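Local coordinates for protein tyrosinase (PDB 6JU8) that probably oxidises L-tyrosine and L-dopa to L-dopaquinone with molecular oxygen at a dinuclear copper centre, as other tyrosinases do, at residues Y7-I12 with R409-F414; L113-I118 with Q144-Y149. The protein carries 1 engineered substitution. All coordinates share one frame; numbering follows the deposited sequence.

How the interactions relate
Interaction 2 lies in the core of the tyrosinase domain: every residue that touches is buried, and helix 103-129 meets the chain leaving helix 135-144. Interaction 1 sits nearer the surface, partly buried, where the N-terminal segment 7-12 runs beside residues 411-414, on and next to strand 412-415. Its chemistry is mostly main chain and water, with one direct backbone bond and two bridging waters, whereas 144-149 is held by a buried carboxylate and by apolar side chains. Helix 103-129 serves both. Q116, on that helix, reaches segment 7-12, its OE1 probably accepting bonds from T10 N (2.8 Å) and G11 N (3.0 Å), while its neighbour E115 serves 144-149.

Interaction 1 of 2, residues Y7-I12 with R409-F414; sequences YLITGI and RPFHRF
The backbone of I9 is tied directly to H412: I9 N donates to H412 O over 3.0 Å in a nearly straight bond (176°), with the donor tilted 17° from the carbonyl plane. Two waters extend this link. One, its oxygen 2.6 Å from Y7 O, donates there and accepts from H412 N; the other, its oxygen 2.9 Å from F414 N, accepts there and donates to I9 O. The N-terminal segment thus runs beside a strand that pairs antiparallel with 420-423 in a two-stranded sheet, with backbone bonds between R413 and V422, and is joined to it partly by water. On the buried, apolar side the CD1 methyl of I9 comes obliquely to the ring of F411, 3.7 Å from F411 CD1, and also meets its CB. CG1 of I9 stands anti to the carbonyl carbon (chi1 -61°) and CD1 extends beyond it, which brings the methyl to F411. P410 CD lies over the centre of one face of the F411 ring, which also meets W106, and the side chain of F411 is about 7 Å from that of the copper ligand H107. Nearer the surface, L8 sets its methyls against the strand, CD2 4.0 Å from R413 C and CD1 4.2 Å from F414 CB. Outside the pair, Y7 OH bonds E120, and H412 ND1 bonds D79, whose OD2 also takes Y7 N.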
loop_
_atom_site.group_PDB
_atom_site.type_symbol
_atom_site.label_atom_id
_atom_site.label_comp_id
_atom_site.label_asym_id
_atom_site.label_seq_id
_atom_site.Cartn_x
_atom_site.Cartn_y
_atom_site.Cartn_z
ATOM N N TYR A 7 -3.033 20.287 -31.055
ATOM C CA TYR A 7 -3.818 19.087 -30.843
ATOM C C TYR A 7 -5.288 19.469 -30.732
ATOM O O TYR A 7 -5.701 20.100 -29.760
ATOM C CB TYR A 7 -3.356 18.353 -29.590
ATOM C CG TYR A 7 -4.077 17.032 -29.433
ATOM C CD1 TYR A 7 -3.618 15.902 -30.099
ATOM C CD2 TYR A 7 -5.210 16.930 -28.643
ATOM C CE1 TYR A 7 -4.287 14.692 -29.961
ATOM C CE2 TYR A 7 -5.868 15.728 -28.499
ATOM C CZ TYR A 7 -5.408 14.612 -29.152
ATOM O OH TYR A 7 -6.087 13.424 -28.989
ATOM N N LEU A 8 -6.069 19.146 -31.746
ATOM C CA LEU A 8 -7.449 19.631 -31.787
ATOM C C LEU A 8 -8.372 18.692 -31.025
ATOM O O LEU A 8 -8.500 17.524 -31.383
ATOM C CB LEU A 8 -7.861 19.724 -33.262
ATOM C CG LEU A 8 -6.991 20.669 -34.089
ATOM C CD1 LEU A 8 -7.437 20.679 -35.539
ATOM C CD2 LEU A 8 -7.044 22.087 -33.520
ATOM N N ILE A 9 -8.956 19.195 -29.946
ATOM C CA ILE A 9 -9.796 18.374 -29.075
ATOM C C ILE A 9 -11.224 18.384 -29.601
ATOM O O ILE A 9 -11.812 19.433 -29.857
ATOM C CB ILE A 9 -9.726 18.868 -27.622
ATOM C CG1 ILE A 9 -8.276 18.762 -27.103
ATOM C CG2 ILE A 9 -10.694 18.142 -26.709
ATOM C CD1 ILE A 9 -7.969 19.738 -25.983
ATOM N N THR A 10 -11.775 17.187 -29.777
ATOM C CA THR A 10 -13.080 16.978 -30.369
ATOM C C THR A 10 -13.943 16.061 -29.514
ATOM O O THR A 10 -15.150 15.993 -29.717
ATOM C CB THR A 10 -12.951 16.275 -31.739
ATOM O OG1 THR A 10 -12.196 15.068 -31.564
ATOM C CG2 THR A 10 -12.162 17.153 -32.697
ATOM N N GLY A 11 -13.334 15.316 -28.599
ATOM C CA GLY A 11 -14.027 14.149 -28.074
ATOM C C GLY A 11 -13.869 12.995 -29.046
ATOM O O GLY A 11 -13.333 13.175 -30.163
ATOM N N ILE A 12 -14.253 11.794 -28.638
ATOM C CA ILE A 12 -14.116 10.643 -29.556
ATOM C C ILE A 12 -15.000 10.862 -30.777
ATOM O O ILE A 12 -16.158 11.309 -30.660
ATOM C CB ILE A 12 -14.475 9.355 -28.800
ATOM C CG1 ILE A 12 -13.403 9.059 -27.741
ATOM C CG2 ILE A 12 -14.674 8.181 -29.751
ATOM C CD1 ILE A 12 -13.748 7.977 -26.760
ATOM N N ARG A 409 -7.612 28.021 -21.879
ATOM C CA ARG A 409 -6.248 27.644 -22.252
ATOM C C ARG A 409 -5.839 26.414 -21.460
ATOM O O ARG A 409 -6.207 26.299 -20.281
ATOM C CB ARG A 409 -5.305 28.822 -21.954
ATOM C CG ARG A 409 -5.619 30.068 -22.788
ATOM C CD ARG A 409 -4.549 31.150 -22.580
ATOM N NE ARG A 409 -3.936 30.999 -21.267
ATOM C CZ ARG A 409 -2.643 31.079 -20.994
ATOM N NH1 ARG A 409 -2.182 30.915 -19.757
ATOM N NH2 ARG A 409 -1.778 31.333 -21.975
ATOM N N PRO A 410 -5.071 25.492 -22.021
ATOM C CA PRO A 410 -4.427 25.554 -23.322
ATOM C C PRO A 410 -5.128 24.781 -24.426
ATOM O O PRO A 410 -4.498 24.369 -25.412
ATOM C CB PRO A 410 -3.092 24.851 -22.971
ATOM C CG PRO A 410 -3.578 23.676 -22.157
ATOM C CD PRO A 410 -4.641 24.285 -21.265
ATOM N N PHE A 411 -6.434 24.608 -24.319
ATOM C CA PHE A 411 -7.162 23.645 -25.120
ATOM C C PHE A 411 -7.620 24.230 -26.452
ATOM O O PHE A 411 -8.410 25.164 -26.458
ATOM C CB PHE A 411 -8.363 23.126 -24.332
ATOM C CG PHE A 411 -7.998 22.526 -22.992
ATOM C CD1 PHE A 411 -6.989 21.569 -22.902
ATOM C CD2 PHE A 411 -8.676 22.904 -21.840
ATOM C CE1 PHE A 411 -6.679 21.001 -21.663
ATOM C CE2 PHE A 411 -8.392 22.324 -20.623
ATOM C CZ PHE A 411 -7.396 21.359 -20.545
ATOM N N HIS A 412 -7.142 23.649 -27.535
ATOM C CA HIS A 412 -7.445 24.117 -28.886
ATOM C C HIS A 412 -8.555 23.299 -29.542
ATOM O O HIS A 412 -8.675 22.089 -29.330
ATOM C CB HIS A 412 -6.202 24.050 -29.766
ATOM C CG HIS A 412 -5.159 25.049 -29.363
ATOM N ND1 HIS A 412 -3.921 24.652 -28.923
ATOM C CD2 HIS A 412 -5.135 26.391 -29.362
ATOM C CE1 HIS A 412 -3.176 25.708 -28.647
ATOM N NE2 HIS A 412 -3.895 26.783 -28.916
ATOM N N ARG A 413 -9.339 23.979 -30.375
ATOM C CA ARG A 413 -10.349 23.328 -31.182
ATOM C C ARG A 413 -10.420 23.990 -32.556
ATOM O O ARG A 413 -9.976 25.123 -32.754
ATOM C CB ARG A 413 -11.722 23.361 -30.519
ATOM C CG ARG A 413 -12.160 24.763 -30.112
ATOM C CD ARG A 413 -13.495 24.762 -29.393
ATOM N NE ARG A 413 -14.569 24.217 -30.214
ATOM C CZ ARG A 413 -15.279 24.944 -31.067
ATOM N NH1 ARG A 413 -15.063 26.242 -31.239
ATOM N NH2 ARG A 413 -16.230 24.325 -31.760
ATOM N N PHE A 414 -11.032 23.267 -33.471
ATOM C CA PHE A 414 -11.285 23.794 -34.804
ATOM C C PHE A 414 -12.697 24.372 -34.802
ATOM O O PHE A 414 -13.633 23.637 -34.450
ATOM C CB PHE A 414 -11.080 22.682 -35.819
ATOM C CG PHE A 414 -11.249 23.052 -37.265
ATOM C CD1 PHE A 414 -10.307 23.824 -37.921
ATOM C CD2 PHE A 414 -12.358 22.604 -37.966
ATOM C CE1 PHE A 414 -10.466 24.151 -39.258
ATOM C CE2 PHE A 414 -12.519 22.932 -39.297
ATOM C CZ PHE A 414 -11.575 23.705 -39.943
HETATM O O HOH W 1 -5.269 21.446 -27.546
HETATM O O HOH W 2 -11.541 20.558 -32.720
#

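Interaction 2 of 2, residues L113-I118 with Q144-Y149; sequences LYEQVI and QWRLPY
E115 reaches from helix 103-129 to the backbone of L147, holding by one hydrogen bond the irregular chain that follows helix 135-144. Helix 103-129 carries the copper ligand H107 and belongs to the helical core of the tyrosinase di-copper domain, and the contact joins the chain leaving helix 135-144 to it. The polar link is a single direct bond: L147 N donates to E115 OE1 at 2.8 Å and 171°, using the anti lone pair, the one away from OE2. CG of E115 stands anti to the backbone N (chi1 178°) and the chain continues extended, which carries the carboxylate out to the passing backbone. The same OE1 forms a salt bridge with R23, so the buried oxygen has both a main-chain and a charged partner; this would probably help keep the carboxylate ionised. R146 lies alongside with its aliphatic part, its CB 3.5 Å from E115 OE1, while its guanidinium is used on other carbonyls: NH1 donates to W145 O at 2.7 Å, from above that carbonyl's plane, and to K143 O, and NE donates to N436 O.

Apolar packing takes two places. The six-membered ring of W145 fits against the helix, with E115 O at its edge, 3.7 Å from CZ3, and CG of E115 close to the same carbon. The side chains of I118 and W145 cross at about a right angle, and I118 CG2 comes obliquely to the ring, 3.5 Å from CH2. L147 points toward the helix and its side chain crosses that of Y114, whose ring stacks on W373, again at about a right angle. CD1 of L147 comes obliquely, 4.0 Å from Y114 CE2, and CD2 of L147 lies 4.0 Å from Y114 CD2.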
loop_
_atom_site.group_PDB
_atom_site.type_symbol
_atom_site.label_atom_id
_atom_site.label_comp_id
_atom_site.label_asym_id
_atom_site.label_seq_id
_atom_site.Cartn_x
_atom_site.Cartn_y
_atom_site.Cartn_z
ATOM N N LEU A 113 -10.052 15.674 -23.215
ATOM C CA LEU A 113 -8.729 15.500 -23.815
ATOM C C LEU A 113 -8.157 14.134 -23.437
ATOM O O LEU A 113 -7.646 13.401 -24.280
ATOM C CB LEU A 113 -7.796 16.627 -23.353
ATOM C CG LEU A 113 -6.302 16.461 -23.564
ATOM C CD1 LEU A 113 -5.948 16.343 -25.048
ATOM C CD2 LEU A 113 -5.510 17.605 -22.935
ATOM N N TYR A 114 -8.201 13.803 -22.146
ATOM C CA TYR A 114 -7.635 12.537 -21.660
ATOM C C TYR A 114 -8.342 11.358 -22.326
ATOM O O TYR A 114 -7.694 10.433 -22.808
ATOM C CB TYR A 114 -7.826 12.466 -20.168
ATOM C CG TYR A 114 -7.196 11.359 -19.370
ATOM C CD1 TYR A 114 -5.826 11.204 -19.265
ATOM C CD2 TYR A 114 -8.011 10.478 -18.654
ATOM C CE1 TYR A 114 -5.249 10.194 -18.507
ATOM C CE2 TYR A 114 -7.449 9.485 -17.878
ATOM C CZ TYR A 114 -6.080 9.342 -17.810
ATOM O OH TYR A 114 -5.546 8.358 -17.017
ATOM N N GLU A 115 -9.671 11.424 -22.321
ATOM C CA GLU A 115 -10.466 10.369 -22.956
ATOM C C GLU A 115 -10.119 10.197 -24.430
ATOM O O GLU A 115 -10.018 9.062 -24.929
ATOM C CB GLU A 115 -11.948 10.710 -22.798
ATOM C CG GLU A 115 -12.932 9.745 -23.429
ATOM C CD GLU A 115 -14.356 10.203 -23.159
ATOM O OE1 GLU A 115 -15.054 9.555 -22.370
ATOM O OE2 GLU A 115 -14.751 11.257 -23.717
ATOM N N GLN A 116 -9.937 11.331 -25.128
ATOM C CA GLN A 116 -9.667 11.255 -26.559
ATOM C C GLN A 116 -8.295 10.645 -26.807
ATOM O O GLN A 116 -8.118 9.839 -27.716
ATOM C CB GLN A 116 -9.741 12.662 -27.167
ATOM C CG GLN A 116 -9.524 12.676 -28.687
ATOM C CD GLN A 116 -9.608 14.079 -29.255
ATOM O OE1 GLN A 116 -10.401 14.896 -28.798
ATOM N NE2 GLN A 116 -8.780 14.389 -30.240
ATOM N N VAL A 117 -7.295 11.076 -26.042
ATOM C CA VAL A 117 -5.938 10.537 -26.193
ATOM C C VAL A 117 -5.927 9.039 -25.945
ATOM O O VAL A 117 -5.275 8.264 -26.659
ATOM C CB VAL A 117 -4.957 11.266 -25.256
ATOM C CG1 VAL A 117 -3.614 10.557 -25.204
ATOM C CG2 VAL A 117 -4.813 12.718 -25.733
ATOM N N ILE A 118 -6.640 8.608 -24.895
ATOM C CA ILE A 118 -6.758 7.175 -24.636
ATOM C C ILE A 118 -7.397 6.407 -25.781
ATOM O O ILE A 118 -6.846 5.377 -26.221
ATOM C CB ILE A 118 -7.522 6.937 -23.313
ATOM C CG1 ILE A 118 -6.713 7.436 -22.110
ATOM C CG2 ILE A 118 -7.864 5.448 -23.185
ATOM C CD1 ILE A 118 -7.553 7.559 -20.850
ATOM N N GLN A 144 -17.235 2.133 -28.420
ATOM C CA GLN A 144 -18.263 2.215 -27.387
ATOM C C GLN A 144 -17.663 2.712 -26.077
ATOM O O GLN A 144 -18.355 3.283 -25.236
ATOM C CB GLN A 144 -18.913 0.857 -27.162
ATOM C CG GLN A 144 -20.199 0.595 -27.923
ATOM C CD GLN A 144 -21.248 1.678 -27.719
ATOM O OE1 GLN A 144 -21.747 1.964 -26.622
ATOM N NE2 GLN A 144 -21.605 2.304 -28.822
ATOM N N TRP A 145 -16.383 2.475 -25.841
ATOM C CA TRP A 145 -15.732 2.841 -24.598
ATOM C C TRP A 145 -15.747 4.341 -24.351
ATOM O O TRP A 145 -15.505 5.119 -25.269
ATOM C CB TRP A 145 -14.278 2.376 -24.580
ATOM C CG TRP A 145 -13.553 2.760 -23.332
ATOM C CD1 TRP A 145 -13.517 2.041 -22.163
ATOM C CD2 TRP A 145 -12.770 3.941 -23.134
ATOM N NE1 TRP A 145 -12.736 2.734 -21.252
ATOM C CE2 TRP A 145 -12.274 3.887 -21.817
ATOM C CE3 TRP A 145 -12.436 5.041 -23.949
ATOM C CZ2 TRP A 145 -11.458 4.897 -21.306
ATOM C CZ3 TRP A 145 -11.633 6.039 -23.437
ATOM C CH2 TRP A 145 -11.161 5.954 -22.115
ATOM N N ARG A 146 -15.986 4.713 -23.095
ATOM C CA ARG A 146 -15.828 6.106 -22.687
ATOM C C ARG A 146 -15.142 6.084 -21.321
ATOM O O ARG A 146 -15.133 5.038 -20.641
ATOM C CB ARG A 146 -17.174 6.828 -22.609
ATOM C CG ARG A 146 -17.833 7.030 -23.980
ATOM C CD ARG A 146 -16.996 7.986 -24.813
ATOM N NE ARG A 146 -17.571 8.367 -26.115
ATOM C CZ ARG A 146 -17.506 7.647 -27.232
ATOM N NH1 ARG A 146 -16.919 6.449 -27.214
ATOM N NH2 ARG A 146 -18.035 8.109 -28.353
ATOM N N LEU A 147 -14.572 7.204 -20.914
ATOM C CA LEU A 147 -13.831 7.178 -19.645
ATOM C C LEU A 147 -14.806 6.915 -18.501
ATOM O O LEU A 147 -15.754 7.675 -18.303
ATOM C CB LEU A 147 -13.152 8.539 -19.423
ATOM C CG LEU A 147 -12.299 8.629 -18.147
ATOM C CD1 LEU A 147 -11.033 7.774 -18.279
ATOM C CD2 LEU A 147 -11.951 10.073 -17.818
ATOM N N PRO A 148 -14.608 5.877 -17.717
ATOM C CA PRO A 148 -15.501 5.667 -16.564
ATOM C C PRO A 148 -15.359 6.733 -15.490
ATOM O O PRO A 148 -14.333 7.400 -15.366
ATOM C CB PRO A 148 -15.040 4.324 -16.009
ATOM C CG PRO A 148 -14.303 3.670 -17.140
ATOM C CD PRO A 148 -13.605 4.807 -17.850
ATOM N N TYR A 149 -16.426 6.871 -14.687
ATOM C CA TYR A 149 -16.406 7.811 -13.564
ATOM C C TYR A 149 -16.350 7.049 -12.251
ATOM O O TYR A 149 -16.906 5.950 -12.116
ATOM C CB TYR A 149 -17.587 8.801 -13.609
ATOM C CG TYR A 149 -18.945 8.173 -13.408
ATOM C CD1 TYR A 149 -19.485 8.034 -12.130
ATOM C CD2 TYR A 149 -19.687 7.736 -14.499
ATOM C CE1 TYR A 149 -20.733 7.464 -11.932
ATOM C CE2 TYR A 149 -20.939 7.149 -14.319
ATOM C CZ TYR A 149 -21.451 7.021 -13.040
ATOM O OH TYR A 149 -22.688 6.430 -12.868
#